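Local coordinates for amine oxidase domain-containing protein (Pyrococcus furiosus, PDB 3NRN) that is of unknown biochemical function but binds adenosine monophosphate and is probably a flavin-dependent amine oxidase-like oxidoreductase, at residues Gly278-Gly283 / Gly311-Met316; Val239-Thr244 / Lys259-Ile264; Thr51-Met56 / Gly386-Gly391; Glu126-Asp131 / Leu163-Leu168; Leu148-Gly153 / Phe288-Met293. All coordinates share one frame; numbering follows the deposited sequence.

How the contacts relate
Contact 3 spans the longest loop: it opens at T51-M56, closes only at G386-G391, and holds the other four inside. Within it, contact 4 opens at E126-D131, and contact 5 starts on helix 142-156 before contact 4 closes at L163-L168, so the two cross. Contact 2 comes next, nested inside contact 5, and packs helices 241-248 and 255-262 near AMP. Contact 1 begins before contact 5 closes at F288-M293 and crosses it, on the mixed sheet. The helical contacts 4 and 5 meet at L163 with A152 and L168 with F151; F151 also touches I387 of contact 3, whose L54 and H55 touch M316 of contact 1.

Contact 1: Gly278-Gly283 / Gly311-Met316; sequences GEPRIG and GYTLIM
G278 and T313 carry most of the polar part of this contact. The backbone bond is nearly straight: G278 N donates to G311 O over 3.1 Å with an angle of 176° at the hydrogen. A second bond is weak, T313 OG1 giving its proton to G278 O at 3.0 Å. It depends on the threonine rotation, in which OG1 stands anti to the carbonyl carbon (chi1 -57°) and so faces the turning chain. Strands 269-277 and 312-320 are antiparallel neighbours in the mixed sheet, where T313 pairs with V276; the segment 278-283 is the loop by which the chain leaves the first of them. At the backbone angles of G278 a CB would press on the preceding carbonyl oxygen, a reason for glycine here. The apolar contacts are looser. T313 CG2 lies 3.9 Å from P280 CA, and further along the strand the CD1 methyls of I282 and I315 approach to 4.4 Å. From outside the two segments, the E299 carboxylate takes hydrogen bonds from the backbone N-H groups of R281, I282 and G283, holding the loop in its bend over T313 and I315.

Contact 2: Val239-Thr244 / Lys259-Ile264; sequences VGVRET and KQVDSI. With AMP (adenosine monophosphate), chain B.
V261 O is the gripped atom. R242 NH2 donates to it over 2.6 Å, lying in the carbonyl plane on a lone pair, although the N-H points off line at 145°. I264 N, in the same segment, bonds to V261 O at 3.3 Å, and R242 NE adds a weak bond. The guanidinium gets there because the arginine chain, extended as far as CD, bends at chi3 (-57°). It thus sits by carbonyls in the last turn of helix 255-262, where the helix end would probably favour a positive charge. Alongside, V241 CG1 meets V261 CG2 at 3.5 Å, the two valines crossing at a slant. Helix 241-248 follows strand 234-237 of the Rossmann-type parallel sheet, with G240 as N-cap; G240 O accepts from both T244 N and T244 OG1. Just ahead of that cap, V239 lays both methyls over one face of the adenine of AMP, CG1 3.7 Å from N7 and CG2 3.7 Å from C5. With an alanine here both methyls are gone, and the base would probably lose packing on that face and be freer to shift. AMP is also hydrogen-bonded by E30 and by the backbone N-H groups of R38 and V212.

Contact 3: Thr51-Met56 / Gly386-Gly391; sequences TGALHM and GIEVDG
Two waters do most of the joining here, one for each carboxylate oxygen of E388. The first accepts from L54 N at 3.0 Å and donates to E388 OE2 at 3.1 Å. The second donates both ways, to M56 O at 2.6 Å and to E388 OE1. E388 reaches across because its CG is anti to the backbone N (chi1 -162°) and the chain stays extended beyond it; OE1 also takes a weak but straight bond from V389 N. The direct touches are apolar or mixed: A53 CB lies 3.6 Å from E388 OE2 and 4.5 Å from V389 CG1. L54 is the centre of an inverse gamma turn in the loop between strands 47-50 and 56-57. The contact thus brings that loop to the N-terminal part of helix 388-402, with the V389 side chain about 8 Å from AMP. Chemically, both carboxylate oxygens accept protons from water, and the waters serve the L54 N-H and the M56 carbonyl, so the carboxylate meets the loop backbone indirectly.

Contact 4: Glu126-Asp131 / Leu163-Leu168; sequences EEIPAD and LTALEL
P129 and T164 form a single antiparallel bridge, a non-hydrogen-bonded pair whose CA atoms are 4.6 Å apart, with a backbone bond on each flank. On one flank A165 N donates to I128 O at 2.9 Å. On the other, A130 N donates to L163 O at 2.8 Å, and P129 CA makes a CA-H...O contact with the same oxygen. Each bridged residue is the N-cap of a helix, so two helices start side by side, from strand-like leads held together. T164 also caps with its side chain, OG1 accepting from E167 N at 3.0 Å.

Of the side chains, A130 is the most engaged. Its CB packs against L163 CB at 4.0 Å and L168 CD2 at 3.9 Å; L168 turns its branch to A130 with CG anti to the backbone N (chi1 176°). On the other side of the bridge I128 CG1 lies 4.3 Å from A165 CB.

The contact joins the starts of helices 130-137 and 165-178. W133 of the first helix packs on I128, A165 and L168, while helix 142-156, which lies between the two in the chain, packs A152 and D156 on L163 and F151 on L168.

Contact 5: Leu148-Gly153 / Phe288-Met293; sequences LESFAG and FTPGLM
S150, in the middle of helix 142-156, faces a type II beta turn running from T289 to L292, and the S150 and P290 CA atoms come within 5.3 Å. The turn is closed by L292 N donating to T289 O, and G291 takes the positive phi that its third position asks for. With OG anti to its own carbonyl carbon (chi1 -69°), S150 pushes the hydroxyl into the turn, only 3.0 Å from P290 CA, so the packing is tight. Two waters join in: one lies 2.7 Å from S150 OG and 3.0 Å from L292 O, to which it can donate, and the other accepts from G291 N at 2.9 Å with a weak link to S150 OG. The hydroxyl has a further weak bond to S146 O.

Next to S150 on the helix, F151 meets F288, which precedes the turn; the two side chains run alongside each other in the same direction. F288 CE1 comes to the edge of the F151 ring, 4.0 Å from CD1, and rests 3.8 Å from F151 CA, so F288 bears on helix backbone as well as ring. Losing the F288 ring to an alanine is likely to open a gap beside the helix and leave F151 freer to turn.

Strand 286-288 brings F288 in from the mixed sheet, where it pairs with K86 and L88. Beyond the contact, F151 packs on L168 and E171 of helix 165-178, and L292 on E336 and I340 of helix 326-340.

Contact 1: Gly278-Gly283 / Gly311-Met316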
# COMPACT_ATOMS: atom_id res chain seq x y z
N GLY A 278 -25.68 10.61 -8.53
CA GLY A 278 -25.85 11.75 -7.65
C GLY A 278 -24.62 12.41 -7.06
O GLY A 278 -23.53 12.35 -7.62
N GLU A 279 -24.83 13.04 -5.91
CA GLU A 279 -23.78 13.75 -5.18
C GLU A 279 -23.00 12.83 -4.24
O GLU A 279 -23.48 11.76 -3.87
CB GLU A 279 -24.40 14.89 -4.37
CG GLU A 279 -25.10 15.95 -5.22
CD GLU A 279 -24.13 16.72 -6.09
OE1 GLU A 279 -23.25 17.41 -5.54
OE2 GLU A 279 -24.24 16.63 -7.33
N PRO A 280 -21.79 13.26 -3.83
CA PRO A 280 -20.97 12.45 -2.93
C PRO A 280 -21.78 12.03 -1.71
O PRO A 280 -22.48 12.85 -1.11
CB PRO A 280 -19.82 13.38 -2.58
CG PRO A 280 -20.42 14.75 -2.73
CD PRO A 280 -21.21 14.60 -4.01
N ARG A 281 -21.69 10.75 -1.35
CA ARG A 281 -22.44 10.21 -0.23
C ARG A 281 -21.67 10.18 1.09
O ARG A 281 -22.28 10.12 2.16
CB ARG A 281 -22.92 8.80 -0.56
CG ARG A 281 -23.77 8.69 -1.82
CD ARG A 281 -25.01 9.57 -1.74
NE ARG A 281 -25.81 9.52 -2.97
CZ ARG A 281 -26.62 8.52 -3.30
NH1 ARG A 281 -26.75 7.47 -2.50
NH2 ARG A 281 -27.29 8.57 -4.44
N ILE A 282 -20.35 10.22 1.03
CA ILE A 282 -19.58 10.18 2.27
C ILE A 282 -18.50 11.25 2.36
O ILE A 282 -18.04 11.59 3.44
CB ILE A 282 -18.94 8.78 2.47
CG1 ILE A 282 -17.95 8.47 1.35
CG2 ILE A 282 -20.03 7.70 2.48
CD1 ILE A 282 -17.23 7.15 1.52
N GLY A 283 -18.11 11.80 1.21
CA GLY A 283 -17.08 12.83 1.21
C GLY A 283 -15.68 12.27 1.40
O GLY A 283 -15.48 11.06 1.33
N GLY A 311 -22.42 13.20 -13.35
CA GLY A 311 -23.64 12.81 -12.65
C GLY A 311 -23.49 11.56 -11.81
O GLY A 311 -24.47 10.97 -11.36
N TYR A 312 -22.24 11.16 -11.58
CA TYR A 312 -21.96 9.97 -10.79
C TYR A 312 -20.89 10.20 -9.74
O TYR A 312 -20.07 11.11 -9.84
CB TYR A 312 -21.52 8.83 -11.69
CG TYR A 312 -22.65 8.08 -12.35
CD1 TYR A 312 -23.51 7.28 -11.60
CD2 TYR A 312 -22.86 8.16 -13.73
CE1 TYR A 312 -24.54 6.57 -12.20
CE2 TYR A 312 -23.89 7.45 -14.34
CZ TYR A 312 -24.72 6.66 -13.57
OH TYR A 312 -25.74 5.96 -14.18
N THR A 313 -20.92 9.35 -8.71
CA THR A 313 -19.95 9.39 -7.64
C THR A 313 -19.25 8.04 -7.71
O THR A 313 -19.89 7.02 -8.01
CB THR A 313 -20.61 9.56 -6.27
OG1 THR A 313 -21.42 10.74 -6.27
CG2 THR A 313 -19.56 9.67 -5.19
N LEU A 314 -17.95 8.02 -7.44
CA LEU A 314 -17.19 6.78 -7.48
C LEU A 314 -16.95 6.24 -6.07
O LEU A 314 -16.37 6.92 -5.23
CB LEU A 314 -15.86 7.01 -8.21
CG LEU A 314 -14.84 5.87 -8.25
CD1 LEU A 314 -15.50 4.57 -8.69
CD2 LEU A 314 -13.70 6.24 -9.20
N ILE A 315 -17.41 5.02 -5.83
CA ILE A 315 -17.23 4.37 -4.53
C ILE A 315 -16.32 3.17 -4.73
O ILE A 315 -16.51 2.39 -5.66
CB ILE A 315 -18.58 3.88 -3.95
CG1 ILE A 315 -19.44 5.07 -3.52
CG2 ILE A 315 -18.34 2.92 -2.78
CD1 ILE A 315 -18.87 5.84 -2.34
N MSE A 316 -15.33 3.03 -3.85
CA MSE A 316 -14.40 1.90 -3.93
C MSE A 316 -14.41 1.18 -2.59
O MSE A 316 -14.14 1.80 -1.55
CB MSE A 316 -12.97 2.37 -4.25
CG MSE A 316 -12.72 2.81 -5.70
SE MSE A 316 -10.95 3.19 -5.97
CE MSE A 316 -10.93 3.62 -7.68

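Contact 2: Val239-Thr244 / Lys259-Ile264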
# COMPACT_ATOMS: atom_id res chain seq x y z
N VAL A 239 10.23 -6.02 -7.83
CA VAL A 239 9.46 -7.18 -8.29
C VAL A 239 9.09 -8.25 -7.24
O VAL A 239 8.56 -9.31 -7.59
CB VAL A 239 10.22 -7.83 -9.50
CG1 VAL A 239 9.47 -9.03 -10.03
CG2 VAL A 239 10.37 -6.80 -10.62
N GLY A 240 9.34 -7.98 -5.97
CA GLY A 240 8.99 -8.97 -4.95
C GLY A 240 10.10 -9.96 -4.67
O GLY A 240 10.85 -10.34 -5.57
N VAL A 241 10.19 -10.40 -3.41
CA VAL A 241 11.23 -11.32 -2.96
C VAL A 241 11.39 -12.60 -3.76
O VAL A 241 12.50 -12.96 -4.15
CB VAL A 241 11.02 -11.70 -1.47
CG1 VAL A 241 12.03 -12.75 -1.07
CG2 VAL A 241 11.19 -10.47 -0.60
N ARG A 242 10.28 -13.29 -4.00
CA ARG A 242 10.31 -14.55 -4.74
C ARG A 242 10.85 -14.41 -6.16
O ARG A 242 11.71 -15.19 -6.56
CB ARG A 242 8.91 -15.16 -4.78
CG ARG A 242 8.84 -16.48 -5.52
CD ARG A 242 7.55 -17.24 -5.21
NE ARG A 242 7.40 -17.48 -3.78
CZ ARG A 242 6.49 -18.29 -3.25
NH1 ARG A 242 5.64 -18.95 -4.03
NH2 ARG A 242 6.42 -18.45 -1.93
N GLU A 243 10.36 -13.44 -6.91
CA GLU A 243 10.84 -13.25 -8.28
C GLU A 243 12.30 -12.80 -8.30
O GLU A 243 13.08 -13.23 -9.14
CB GLU A 243 9.96 -12.22 -9.00
CG GLU A 243 10.25 -12.10 -10.49
CD GLU A 243 10.08 -13.41 -11.23
OE1 GLU A 243 9.10 -14.14 -10.95
OE2 GLU A 243 10.92 -13.71 -12.11
N THR A 244 12.67 -11.93 -7.36
CA THR A 244 14.04 -11.43 -7.30
C THR A 244 15.02 -12.57 -7.01
O THR A 244 16.12 -12.60 -7.55
CB THR A 244 14.17 -10.33 -6.24
OG1 THR A 244 13.26 -9.27 -6.55
CG2 THR A 244 15.58 -9.77 -6.23
N LYS A 259 13.66 -21.37 2.18
CA LYS A 259 12.52 -22.05 2.78
C LYS A 259 11.44 -21.03 3.09
O LYS A 259 10.26 -21.23 2.80
CB LYS A 259 12.95 -22.75 4.08
CG LYS A 259 11.83 -23.53 4.76
CD LYS A 259 12.30 -24.19 6.05
CE LYS A 259 11.19 -25.03 6.68
NZ LYS A 259 9.98 -24.22 6.99
N GLN A 260 11.86 -19.91 3.69
CA GLN A 260 10.95 -18.84 4.04
C GLN A 260 10.32 -18.21 2.79
O GLN A 260 9.12 -17.92 2.77
CB GLN A 260 11.70 -17.77 4.84
CG GLN A 260 10.89 -16.52 5.08
CD GLN A 260 11.65 -15.47 5.87
OE1 GLN A 260 11.87 -15.61 7.07
NE2 GLN A 260 12.08 -14.41 5.18
N VAL A 261 11.13 -18.01 1.76
CA VAL A 261 10.65 -17.41 0.51
C VAL A 261 9.66 -18.32 -0.21
O VAL A 261 8.67 -17.85 -0.77
CB VAL A 261 11.81 -17.08 -0.46
CG1 VAL A 261 11.26 -16.64 -1.80
CG2 VAL A 261 12.70 -15.99 0.13
N ASP A 262 9.94 -19.62 -0.22
CA ASP A 262 9.05 -20.56 -0.88
C ASP A 262 7.76 -20.72 -0.09
O ASP A 262 6.77 -21.24 -0.60
CB ASP A 262 9.73 -21.92 -1.04
CG ASP A 262 10.97 -21.87 -1.93
OD1 ASP A 262 10.99 -21.05 -2.87
OD2 ASP A 262 11.91 -22.65 -1.69
N SER A 263 7.78 -20.26 1.16
CA SER A 263 6.62 -20.37 2.03
C SER A 263 5.72 -19.14 2.01
O SER A 263 4.70 -19.10 2.70
CB SER A 263 7.07 -20.63 3.46
OG SER A 263 7.78 -21.85 3.55
N ILE A 264 6.10 -18.13 1.23
CA ILE A 264 5.31 -16.91 1.14
C ILE A 264 4.03 -17.14 0.36
O ILE A 264 4.07 -17.61 -0.78
CB ILE A 264 6.09 -15.77 0.46
CG1 ILE A 264 7.35 -15.45 1.26
CG2 ILE A 264 5.21 -14.53 0.34
CD1 ILE A 264 8.22 -14.37 0.64
P AMP B . 4.29 -3.27 -8.51
O1P AMP B . 5.50 -3.02 -7.62
O2P AMP B . 3.85 -4.72 -8.36
O3P AMP B . 3.25 -2.23 -8.43
O5' AMP B . 5.02 -3.21 -9.93
C5' AMP B . 6.24 -3.93 -10.13
C4' AMP B . 6.57 -3.66 -11.59
O4' AMP B . 7.53 -4.59 -12.10
C3' AMP B . 5.37 -3.73 -12.52
O3' AMP B . 5.37 -2.46 -13.20
C2' AMP B . 5.72 -4.91 -13.45
O2' AMP B . 5.23 -4.82 -14.80
C1' AMP B . 7.23 -4.84 -13.43
N9 AMP B . 7.93 -6.12 -13.65
C8 AMP B . 7.59 -7.34 -13.15
N7 AMP B . 8.54 -8.25 -13.51
C5 AMP B . 9.51 -7.60 -14.16
C6 AMP B . 10.77 -7.99 -14.79
N6 AMP B . 11.14 -9.31 -14.75
N1 AMP B . 11.50 -7.01 -15.38
C2 AMP B . 11.09 -5.69 -15.35
N3 AMP B . 9.91 -5.26 -14.84
C4 AMP B . 9.11 -6.18 -14.25

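Contact 3: Thr51-Met56 / Gly386-Gly391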
# COMPACT_ATOMS: atom_id res chain seq x y z
N THR A 51 -5.25 0.56 -10.47
CA THR A 51 -4.68 -0.77 -10.59
C THR A 51 -4.28 -1.31 -9.22
O THR A 51 -3.60 -2.33 -9.12
CB THR A 51 -3.44 -0.76 -11.53
OG1 THR A 51 -2.45 0.14 -11.02
CG2 THR A 51 -3.85 -0.31 -12.93
N GLY A 52 -4.71 -0.62 -8.16
CA GLY A 52 -4.38 -1.06 -6.81
C GLY A 52 -4.93 -0.16 -5.71
O GLY A 52 -6.11 -0.23 -5.38
N ALA A 53 -4.07 0.68 -5.15
CA ALA A 53 -4.49 1.60 -4.09
C ALA A 53 -5.73 2.38 -4.53
O ALA A 53 -5.89 2.70 -5.71
CB ALA A 53 -3.35 2.56 -3.75
N LEU A 54 -6.59 2.69 -3.58
CA LEU A 54 -7.82 3.41 -3.89
C LEU A 54 -7.65 4.92 -4.01
O LEU A 54 -8.44 5.69 -3.44
CB LEU A 54 -8.88 3.08 -2.83
CG LEU A 54 -9.15 1.61 -2.51
CD1 LEU A 54 -10.30 1.52 -1.53
CD2 LEU A 54 -9.48 0.84 -3.78
N HIS A 55 -6.63 5.36 -4.76
CA HIS A 55 -6.36 6.79 -4.96
C HIS A 55 -6.24 7.47 -3.62
O HIS A 55 -6.59 8.65 -3.46
CB HIS A 55 -7.51 7.41 -5.76
CG HIS A 55 -7.62 6.87 -7.15
ND1 HIS A 55 -8.84 6.69 -7.78
CD2 HIS A 55 -6.68 6.45 -8.03
CE1 HIS A 55 -8.63 6.19 -8.99
NE2 HIS A 55 -7.33 6.04 -9.16
N MSE A 56 -5.73 6.72 -2.64
CA MSE A 56 -5.61 7.19 -1.27
C MSE A 56 -4.29 6.73 -0.64
O MSE A 56 -3.73 5.70 -1.02
CB MSE A 56 -6.80 6.64 -0.48
CG MSE A 56 -6.92 7.01 0.99
SE MSE A 56 -8.46 6.31 1.73
CE MSE A 56 -8.22 4.60 1.40
N GLY A 386 4.36 -0.30 8.99
CA GLY A 386 4.13 0.38 7.72
C GLY A 386 2.95 -0.15 6.95
O GLY A 386 2.98 -1.27 6.44
N ILE A 387 1.90 0.67 6.84
CA ILE A 387 0.68 0.28 6.13
C ILE A 387 0.69 0.60 4.64
O ILE A 387 0.96 1.73 4.23
CB ILE A 387 -0.55 0.95 6.80
CG1 ILE A 387 -0.69 0.43 8.24
CG2 ILE A 387 -1.81 0.68 5.99
CD1 ILE A 387 -1.72 1.18 9.07
N GLU A 388 0.39 -0.41 3.83
CA GLU A 388 0.32 -0.30 2.38
C GLU A 388 1.39 0.60 1.73
O GLU A 388 2.58 0.38 1.94
CB GLU A 388 -1.07 0.16 1.96
CG GLU A 388 -1.37 -0.10 0.49
CD GLU A 388 -2.36 0.89 -0.07
OE1 GLU A 388 -2.24 2.09 0.25
OE2 GLU A 388 -3.25 0.47 -0.85
N VAL A 389 0.98 1.60 0.95
CA VAL A 389 1.95 2.45 0.26
C VAL A 389 2.84 3.28 1.18
O VAL A 389 3.97 3.60 0.83
CB VAL A 389 1.29 3.37 -0.82
CG1 VAL A 389 0.71 2.50 -1.92
CG2 VAL A 389 0.20 4.24 -0.21
N ASP A 390 2.34 3.64 2.36
CA ASP A 390 3.19 4.37 3.28
C ASP A 390 4.24 3.34 3.71
O ASP A 390 5.40 3.68 3.94
CB ASP A 390 2.40 4.90 4.49
CG ASP A 390 1.81 6.29 4.23
OD1 ASP A 390 2.59 7.23 3.99
OD2 ASP A 390 0.58 6.44 4.29
N GLY A 391 3.82 2.08 3.80
CA GLY A 391 4.74 1.01 4.17
C GLY A 391 5.78 0.84 3.08
O GLY A 391 6.96 0.58 3.35
O HOH W 1 -5.85 2.21 -0.68
O HOH W 2 -4.10 3.74 0.59

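Contact 4: Glu126-Asp131 / Leu163-Leu168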
# COMPACT_ATOMS: atom_id res chain seq x y z
N GLU A 126 4.58 -8.70 24.93
CA GLU A 126 3.78 -9.90 24.68
C GLU A 126 3.94 -10.39 23.25
O GLU A 126 4.07 -9.59 22.31
CB GLU A 126 2.29 -9.59 24.92
CG GLU A 126 1.93 -9.09 26.32
CD GLU A 126 1.62 -10.22 27.28
OE1 GLU A 126 0.74 -11.06 26.94
OE2 GLU A 126 2.23 -10.28 28.36
N GLU A 127 3.95 -11.71 23.08
CA GLU A 127 4.05 -12.31 21.76
C GLU A 127 2.82 -13.19 21.57
O GLU A 127 2.90 -14.41 21.52
CB GLU A 127 5.33 -13.15 21.61
CG GLU A 127 5.54 -14.21 22.68
CD GLU A 127 6.37 -13.71 23.85
OE1 GLU A 127 5.90 -12.79 24.56
OE2 GLU A 127 7.49 -14.23 24.05
N ILE A 128 1.67 -12.53 21.48
CA ILE A 128 0.39 -13.21 21.32
C ILE A 128 -0.41 -12.54 20.20
O ILE A 128 -0.11 -11.42 19.79
CB ILE A 128 -0.43 -13.14 22.62
CG1 ILE A 128 -0.71 -11.67 22.96
CG2 ILE A 128 0.34 -13.81 23.75
CD1 ILE A 128 -1.45 -11.48 24.27
N PRO A 129 -1.45 -13.23 19.69
CA PRO A 129 -2.27 -12.66 18.61
C PRO A 129 -2.83 -11.31 19.03
O PRO A 129 -3.03 -11.07 20.21
CB PRO A 129 -3.37 -13.71 18.43
CG PRO A 129 -2.68 -14.98 18.79
CD PRO A 129 -1.91 -14.59 20.03
N ALA A 130 -3.08 -10.45 18.05
CA ALA A 130 -3.62 -9.12 18.32
C ALA A 130 -5.01 -9.17 18.97
O ALA A 130 -5.30 -8.37 19.86
CB ALA A 130 -3.66 -8.31 17.03
N ASP A 131 -5.85 -10.09 18.53
CA ASP A 131 -7.20 -10.20 19.09
C ASP A 131 -7.14 -10.64 20.55
O ASP A 131 -7.99 -10.27 21.36
CB ASP A 131 -8.04 -11.20 18.27
CG ASP A 131 -7.54 -12.63 18.41
OD1 ASP A 131 -6.34 -12.87 18.22
OD2 ASP A 131 -8.37 -13.52 18.71
N LEU A 163 -2.53 -10.99 13.05
CA LEU A 163 -1.53 -9.98 13.38
C LEU A 163 -1.02 -10.23 14.80
O LEU A 163 -1.75 -10.74 15.64
CB LEU A 163 -2.14 -8.57 13.32
CG LEU A 163 -2.52 -7.97 11.97
CD1 LEU A 163 -3.31 -6.69 12.19
CD2 LEU A 163 -1.27 -7.68 11.15
N THR A 164 0.24 -9.89 15.06
CA THR A 164 0.79 -10.06 16.40
C THR A 164 0.39 -8.80 17.17
O THR A 164 0.03 -7.80 16.56
CB THR A 164 2.33 -10.16 16.39
OG1 THR A 164 2.89 -8.94 15.89
CG2 THR A 164 2.79 -11.32 15.50
N ALA A 165 0.44 -8.84 18.49
CA ALA A 165 0.06 -7.68 19.28
C ALA A 165 1.02 -6.53 18.95
O ALA A 165 0.62 -5.38 18.89
CB ALA A 165 0.12 -8.01 20.77
N LEU A 166 2.28 -6.88 18.74
CA LEU A 166 3.31 -5.91 18.42
C LEU A 166 3.05 -5.22 17.08
O LEU A 166 3.19 -4.00 16.98
CB LEU A 166 4.68 -6.60 18.39
CG LEU A 166 5.89 -5.70 18.18
CD1 LEU A 166 5.92 -4.60 19.24
CD2 LEU A 166 7.15 -6.53 18.24
N GLU A 167 2.68 -5.99 16.07
CA GLU A 167 2.41 -5.41 14.76
C GLU A 167 1.25 -4.44 14.83
O GLU A 167 1.32 -3.34 14.30
CB GLU A 167 2.12 -6.51 13.73
CG GLU A 167 1.81 -6.00 12.33
CD GLU A 167 2.84 -5.01 11.80
OE1 GLU A 167 4.04 -5.18 12.09
OE2 GLU A 167 2.45 -4.07 11.08
N LEU A 168 0.17 -4.85 15.50
CA LEU A 168 -0.99 -3.97 15.63
C LEU A 168 -0.62 -2.72 16.42
O LEU A 168 -1.06 -1.62 16.09
CB LEU A 168 -2.15 -4.68 16.36
CG LEU A 168 -3.36 -3.76 16.61
CD1 LEU A 168 -3.95 -3.35 15.28
CD2 LEU A 168 -4.40 -4.47 17.46

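Contact 5: Leu148-Gly153 / Phe288-Met293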
# COMPACT_ATOMS: atom_id res chain seq x y z
N LEU A 148 -11.95 -3.61 14.77
CA LEU A 148 -10.53 -3.89 14.60
C LEU A 148 -10.31 -4.98 13.56
O LEU A 148 -9.25 -5.04 12.95
CB LEU A 148 -9.88 -4.29 15.92
CG LEU A 148 -9.67 -3.15 16.94
CD1 LEU A 148 -9.01 -3.70 18.19
CD2 LEU A 148 -8.81 -2.07 16.32
N GLU A 149 -11.32 -5.82 13.37
CA GLU A 149 -11.25 -6.90 12.39
C GLU A 149 -11.36 -6.26 11.00
O GLU A 149 -10.72 -6.70 10.05
CB GLU A 149 -12.40 -7.90 12.59
CG GLU A 149 -12.36 -9.12 11.68
CD GLU A 149 -11.37 -10.19 12.13
OE1 GLU A 149 -11.29 -11.24 11.46
OE2 GLU A 149 -10.69 -9.99 13.15
N SER A 150 -12.18 -5.22 10.90
CA SER A 150 -12.33 -4.51 9.63
C SER A 150 -11.03 -3.77 9.34
O SER A 150 -10.55 -3.77 8.21
CB SER A 150 -13.50 -3.52 9.70
OG SER A 150 -14.73 -4.22 9.77
N PHE A 151 -10.47 -3.14 10.36
CA PHE A 151 -9.21 -2.42 10.20
C PHE A 151 -8.14 -3.38 9.67
O PHE A 151 -7.45 -3.06 8.70
CB PHE A 151 -8.75 -1.85 11.55
CG PHE A 151 -7.40 -1.21 11.49
CD1 PHE A 151 -7.20 -0.01 10.81
CD2 PHE A 151 -6.30 -1.84 12.06
CE1 PHE A 151 -5.94 0.55 10.70
CE2 PHE A 151 -5.03 -1.29 11.96
CZ PHE A 151 -4.85 -0.09 11.28
N ALA A 152 -8.02 -4.54 10.30
CA ALA A 152 -7.03 -5.54 9.90
C ALA A 152 -7.27 -6.00 8.47
O ALA A 152 -6.33 -6.20 7.70
CB ALA A 152 -7.07 -6.74 10.86
N GLY A 153 -8.54 -6.18 8.10
CA GLY A 153 -8.85 -6.61 6.75
C GLY A 153 -8.50 -5.54 5.73
O GLY A 153 -7.89 -5.82 4.71
N PHE A 288 -15.36 2.26 7.83
CA PHE A 288 -15.10 0.89 8.22
C PHE A 288 -16.45 0.18 8.29
O PHE A 288 -17.45 0.77 8.68
CB PHE A 288 -14.40 0.85 9.58
CG PHE A 288 -12.97 1.28 9.52
CD1 PHE A 288 -12.00 0.42 9.04
CD2 PHE A 288 -12.60 2.57 9.90
CE1 PHE A 288 -10.67 0.83 8.93
CE2 PHE A 288 -11.27 2.99 9.79
CZ PHE A 288 -10.31 2.12 9.31
N THR A 289 -16.48 -1.09 7.90
CA THR A 289 -17.73 -1.85 7.89
C THR A 289 -17.68 -3.11 8.74
O THR A 289 -17.78 -4.23 8.23
CB THR A 289 -18.11 -2.23 6.44
OG1 THR A 289 -17.05 -3.01 5.87
CG2 THR A 289 -18.31 -0.97 5.59
N PRO A 290 -17.53 -2.95 10.06
CA PRO A 290 -17.48 -4.12 10.94
C PRO A 290 -18.72 -4.99 10.76
O PRO A 290 -19.84 -4.49 10.65
CB PRO A 290 -17.41 -3.49 12.33
CG PRO A 290 -18.17 -2.20 12.17
CD PRO A 290 -17.65 -1.70 10.84
N GLY A 291 -18.52 -6.30 10.70
CA GLY A 291 -19.64 -7.21 10.53
C GLY A 291 -19.85 -7.71 9.12
O GLY A 291 -20.47 -8.75 8.93
N LEU A 292 -19.35 -6.99 8.12
CA LEU A 292 -19.52 -7.40 6.72
C LEU A 292 -18.26 -8.08 6.20
O LEU A 292 -17.20 -8.00 6.84
CB LEU A 292 -19.85 -6.18 5.84
CG LEU A 292 -20.95 -5.21 6.28
CD1 LEU A 292 -21.18 -4.20 5.16
CD2 LEU A 292 -22.25 -5.96 6.60
N MSE A 293 -18.36 -8.76 5.06
CA MSE A 293 -17.18 -9.40 4.48
C MSE A 293 -16.32 -8.23 3.99
O MSE A 293 -15.10 -8.24 4.15
CB MSE A 293 -17.55 -10.36 3.32
CG MSE A 293 -16.43 -11.37 2.96
SE MSE A 293 -16.90 -12.73 1.82
CE MSE A 293 -17.67 -13.87 2.96
O HOH W 3 -15.17 -6.15 7.95
O HOH W 4 -15.79 -7.03 11.49